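Local coordinates for putative Chlorite dismutase TA0507 (Thermoplasma acidophilum, PDB 3DTZ), which is of unknown function but belongs to the chlorite dismutase family and so may bind heme and have oxidoreductase activity, at residues Arg45-Met50 with Asp238-Leu243; Asp55-Ala60 with Lys95-Ala100. One frame throughout, in Å; residues are numbered along the deposited sequence.

Contact 1: Arg45-Met50 with Asp238-Leu243; sequences RSLDRM and DIAGFL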
# COMPACT_ATOMS: atom_id res chain seq x y z
N ARG D 45 30.72 2.12 15.59
CA ARG D 45 30.92 2.23 17.04
C ARG D 45 29.73 2.91 17.73
O ARG D 45 29.28 2.47 18.81
CB ARG D 45 32.23 2.96 17.36
CG ARG D 45 33.46 2.08 17.24
CD ARG D 45 34.71 2.79 17.78
NE ARG D 45 34.97 4.01 17.03
CZ ARG D 45 35.77 4.12 15.97
NH1 ARG D 45 36.44 3.06 15.50
NH2 ARG D 45 35.91 5.30 15.38
N SER D 46 29.21 3.96 17.09
CA SER D 46 28.03 4.67 17.56
C SER D 46 26.82 3.73 17.62
O SER D 46 26.07 3.74 18.60
CB SER D 46 27.72 5.86 16.64
OG SER D 46 26.65 6.63 17.16
N LEU D 47 26.62 2.93 16.58
CA LEU D 47 25.51 1.97 16.60
C LEU D 47 25.68 0.97 17.75
O LEU D 47 24.71 0.62 18.43
CB LEU D 47 25.39 1.22 15.24
CG LEU D 47 24.36 0.09 15.20
CD1 LEU D 47 22.97 0.64 15.56
CD2 LEU D 47 24.35 -0.64 13.83
N ASP D 48 26.91 0.50 17.96
CA ASP D 48 27.19 -0.49 18.98
C ASP D 48 26.88 0.08 20.36
O ASP D 48 26.23 -0.58 21.20
CB ASP D 48 28.66 -0.91 18.88
CG ASP D 48 29.09 -1.83 19.99
OD1 ASP D 48 28.58 -2.97 20.09
OD2 ASP D 48 29.98 -1.41 20.76
N ARG D 49 27.32 1.31 20.60
CA ARG D 49 27.09 1.95 21.88
C ARG D 49 25.58 2.13 22.09
O ARG D 49 25.06 1.94 23.20
CB ARG D 49 27.84 3.28 21.98
CG ARG D 49 29.34 3.16 22.05
CD ARG D 49 29.99 4.53 22.41
NE ARG D 49 29.64 5.56 21.43
CZ ARG D 49 30.39 5.90 20.38
NH1 ARG D 49 31.57 5.31 20.16
NH2 ARG D 49 29.97 6.85 19.55
N MSE D 50 24.88 2.49 21.03
CA MSE D 50 23.44 2.68 21.16
C MSE D 50 22.65 1.40 21.48
O MSE D 50 21.73 1.42 22.29
CB MSE D 50 22.89 3.36 19.91
CG MSE D 50 21.40 3.63 20.04
SE MSE D 50 20.44 2.41 18.95
CE MSE D 50 20.80 3.37 17.40
N ASP D 238 26.80 -7.50 19.78
CA ASP D 238 27.22 -8.16 18.54
C ASP D 238 26.49 -7.62 17.30
O ASP D 238 26.94 -7.82 16.16
CB ASP D 238 26.99 -9.68 18.63
CG ASP D 238 27.92 -10.36 19.61
OD1 ASP D 238 28.98 -9.80 19.95
OD2 ASP D 238 27.59 -11.49 20.02
N ILE D 239 25.37 -6.93 17.54
CA ILE D 239 24.48 -6.55 16.41
C ILE D 239 25.12 -5.56 15.40
O ILE D 239 25.01 -5.76 14.19
CB ILE D 239 23.00 -6.22 16.90
CG1 ILE D 239 21.97 -6.18 15.75
CG2 ILE D 239 22.98 -4.94 17.71
CD1 ILE D 239 22.03 -7.34 14.81
N ALA D 240 25.84 -4.55 15.88
CA ALA D 240 26.46 -3.59 14.97
C ALA D 240 27.44 -4.27 14.03
O ALA D 240 27.52 -3.95 12.83
CB ALA D 240 27.11 -2.44 15.76
N GLY D 241 28.18 -5.25 14.56
CA GLY D 241 29.09 -6.02 13.73
C GLY D 241 28.43 -6.86 12.66
O GLY D 241 28.99 -7.03 11.57
N PHE D 242 27.27 -7.40 12.97
CA PHE D 242 26.49 -8.14 11.99
C PHE D 242 25.86 -7.21 10.95
O PHE D 242 25.78 -7.58 9.77
CB PHE D 242 25.41 -8.99 12.67
CG PHE D 242 25.96 -10.23 13.35
CD1 PHE D 242 26.59 -11.21 12.59
CD2 PHE D 242 25.84 -10.41 14.73
CE1 PHE D 242 27.10 -12.37 13.19
CE2 PHE D 242 26.35 -11.56 15.35
CZ PHE D 242 26.98 -12.53 14.58
N LEU D 243 25.40 -6.03 11.37
CA LEU D 243 24.65 -5.18 10.45
C LEU D 243 25.50 -4.35 9.52
O LEU D 243 25.05 -4.05 8.41
CB LEU D 243 23.64 -4.27 11.15
CG LEU D 243 22.57 -4.96 11.98
CD1 LEU D 243 21.68 -3.93 12.60
CD2 LEU D 243 21.77 -5.94 11.09
O HOH W 1 26.36 -4.09 18.67
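The methyl group of Ala240 rests against the backbone turn at Leu47 and Asp48, its CB 3.7 Å from Asp48 N and 3.8 Å from Asp48 CB. Having no more than this one carbon, Ala240 lets the helices come close: Asp48 CA and Ala240 CA are 5.1 Å apart, and the two short axes approach to 8.2 Å, running roughly antiparallel at 144°. Leu47 covers the same methyl from the side. With its CG turned anti to the backbone N (chi1 174°), it sets CG 3.8 Å from Ala240 CB and carries CD2 over Ala240 CA and CB, and beyond them CD2 comes within 4.4 Å of Leu243 CD1. Asp48 takes the same first torsion, but its carboxylate serves a polar link. A water donates to Asp48 OD1 at 2.9 Å and accepts from Ala240 N, so a backbone N-H of helix 236-243 is bridged to a side chain of the other helix. The second oxygen, OD2, is engaged by Arg52 in a salt bridge, which should help fix the rotation of the carboxylate. Leu47 also touches Ile105 and Leu244. Helix 236-243 packs on helix 41-60 and, through Ile239 and Phe242, on Val234 at the end of strand 229-234, while Leu243 O accepts a hydrogen bond from Arg103 of a neighbouring subunit.

Contact 2: Asp55-Ala60 with Lys95-Ala100; sequences DEFFSA and KERVQA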
# COMPACT_ATOMS: atom_id res chain seq x y z
N ASP D 55 19.87 -2.12 25.59
CA ASP D 55 19.87 -3.34 26.38
C ASP D 55 19.96 -3.03 27.88
O ASP D 55 19.24 -3.61 28.69
CB ASP D 55 21.00 -4.25 25.90
CG ASP D 55 20.97 -5.60 26.54
OD1 ASP D 55 20.05 -6.39 26.26
OD2 ASP D 55 21.87 -5.87 27.32
N GLU D 56 20.82 -2.06 28.23
CA GLU D 56 21.00 -1.62 29.61
C GLU D 56 19.72 -0.98 30.19
O GLU D 56 19.42 -1.16 31.37
CB GLU D 56 22.22 -0.68 29.75
CG GLU D 56 22.01 0.78 29.31
CD GLU D 56 23.28 1.65 29.40
OE1 GLU D 56 24.40 1.12 29.19
OE2 GLU D 56 23.16 2.87 29.66
N PHE D 57 18.98 -0.25 29.35
CA PHE D 57 17.69 0.36 29.73
C PHE D 57 16.71 -0.72 30.23
O PHE D 57 16.07 -0.57 31.28
CB PHE D 57 17.09 1.12 28.55
CG PHE D 57 15.65 1.54 28.73
CD1 PHE D 57 15.33 2.77 29.34
CD2 PHE D 57 14.62 0.73 28.26
CE1 PHE D 57 13.99 3.18 29.52
CE2 PHE D 57 13.27 1.13 28.42
CZ PHE D 57 12.97 2.36 29.05
N PHE D 58 16.59 -1.79 29.45
CA PHE D 58 15.71 -2.90 29.80
C PHE D 58 16.23 -3.67 31.03
O PHE D 58 15.45 -4.01 31.91
CB PHE D 58 15.47 -3.83 28.58
CG PHE D 58 14.52 -3.22 27.57
CD1 PHE D 58 13.15 -3.30 27.74
CD2 PHE D 58 15.03 -2.50 26.47
CE1 PHE D 58 12.28 -2.71 26.80
CE2 PHE D 58 14.19 -1.89 25.54
CZ PHE D 58 12.80 -1.99 25.70
N SER D 59 17.54 -3.89 31.11
CA SER D 59 18.09 -4.66 32.23
C SER D 59 17.97 -3.90 33.53
O SER D 59 17.97 -4.51 34.60
CB SER D 59 19.56 -5.00 31.99
OG SER D 59 19.68 -5.80 30.84
N ALA D 60 17.92 -2.58 33.44
CA ALA D 60 17.94 -1.74 34.64
C ALA D 60 16.60 -1.69 35.36
O ALA D 60 16.57 -1.39 36.55
CB ALA D 60 18.42 -0.33 34.31
N LYS D 95 8.79 1.79 24.31
CA LYS D 95 8.61 2.11 22.88
C LYS D 95 9.28 3.46 22.56
O LYS D 95 9.99 3.60 21.57
CB LYS D 95 7.12 2.10 22.49
CG LYS D 95 6.84 2.53 21.00
CD LYS D 95 6.56 4.04 20.95
CE LYS D 95 6.25 4.52 19.50
NZ LYS D 95 5.78 5.93 19.54
N GLU D 96 9.09 4.44 23.43
CA GLU D 96 9.66 5.77 23.17
C GLU D 96 11.19 5.78 23.25
O GLU D 96 11.83 6.49 22.49
CB GLU D 96 9.11 6.79 24.15
CG GLU D 96 7.65 7.11 23.83
CD GLU D 96 6.97 7.87 24.93
OE1 GLU D 96 7.42 7.84 26.11
OE2 GLU D 96 5.94 8.49 24.59
N ARG D 97 11.71 4.97 24.17
CA ARG D 97 13.15 4.83 24.33
C ARG D 97 13.80 4.24 23.07
O ARG D 97 14.82 4.75 22.58
CB ARG D 97 13.43 3.91 25.53
CG ARG D 97 14.93 3.58 25.75
CD ARG D 97 15.71 4.78 26.24
NE ARG D 97 17.10 4.42 26.57
CZ ARG D 97 18.05 4.24 25.65
NH1 ARG D 97 17.76 4.40 24.37
NH2 ARG D 97 19.28 3.92 26.01
N VAL D 98 13.26 3.12 22.61
CA VAL D 98 13.74 2.46 21.40
C VAL D 98 13.57 3.43 20.19
O VAL D 98 14.50 3.66 19.43
CB VAL D 98 13.04 1.11 21.16
CG1 VAL D 98 13.46 0.54 19.78
CG2 VAL D 98 13.40 0.13 22.31
N GLN D 99 12.38 3.99 20.04
CA GLN D 99 12.17 4.94 18.95
C GLN D 99 13.13 6.14 18.94
O GLN D 99 13.64 6.52 17.88
CB GLN D 99 10.70 5.40 18.92
CG GLN D 99 10.35 6.20 17.68
CD GLN D 99 9.38 5.47 16.77
OE1 GLN D 99 9.66 4.32 16.33
NE2 GLN D 99 8.19 6.10 16.51
N ALA D 100 13.40 6.73 20.12
CA ALA D 100 14.27 7.91 20.22
C ALA D 100 15.68 7.54 19.80
O ALA D 100 16.38 8.35 19.18
CB ALA D 100 14.28 8.45 21.64
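Arg97 lays its aliphatic stem across one face of the Phe57 ring. Arg97 CB begins over the far rim, 3.9 Å from Phe57 CZ. Arg97 CG then stands almost exactly above the ring centre, 3.6 Å from the centroid of Phe57 and 8° off the normal, a CH-pi contact. The chain bends at the second torsion (chi2 70°), which carries Arg97 CD back toward the root of the phenylalanine, 3.7 Å from Phe57 CD1. NE follows, between Phe57 CD1 and Phe57 CB, as the two side chains slide past each other in opposite directions. The guanidinium does not lie flat on the ring, the planes being 66° apart; at its tip NH1 makes a weak hydrogen bond to Ser101. An alanine in place of Phe57 would remove the aromatic face and would probably leave the methylenes of Arg97 uncovered and its guanidinium freer to swing.

Phe58 turns an edge to the other helix: Val98 CG2 lies near the plane of its ring, 3.9 Å from Phe58 CE2. One face of Phe58 receives Phe57 CD2, 3.7 Å above the plane, while Phe58 CD2 in turn lies at the edge of the Phe57 ring. Phe67, Tyr64 and Tyr83 meet the Phe58 ring too, and Val98 packs on Leu29, Tyr31 and Phe81. Two helices are thus joined to each other and to strands of the antiparallel sheet, as in the ferredoxin-like alpha-beta fold characteristic of chlorite dismutase family domains.

Both contacts draw on helix 41-60, contact 1 on its earlier turns and contact 2 near its C-terminal end. Their centres are 15 Å apart and their nearest atoms about 5 Å, without touching. Along the chain the order is 45-50, 55-60, 95-100 and 238-243, so contact 2 joins two helices separated by a pair of strands, 64-72 and 79-85, whereas contact 1 brings the C-terminal helix back to the same long helix. Helix 41-60 therefore ties helix 88-102 and helix 236-243 together on one side of the chain. The same region also meets other copies in the five-chain assembly: Glu96 forms a salt bridge with Arg71 of a neighbouring subunit and packs on Phe242 there.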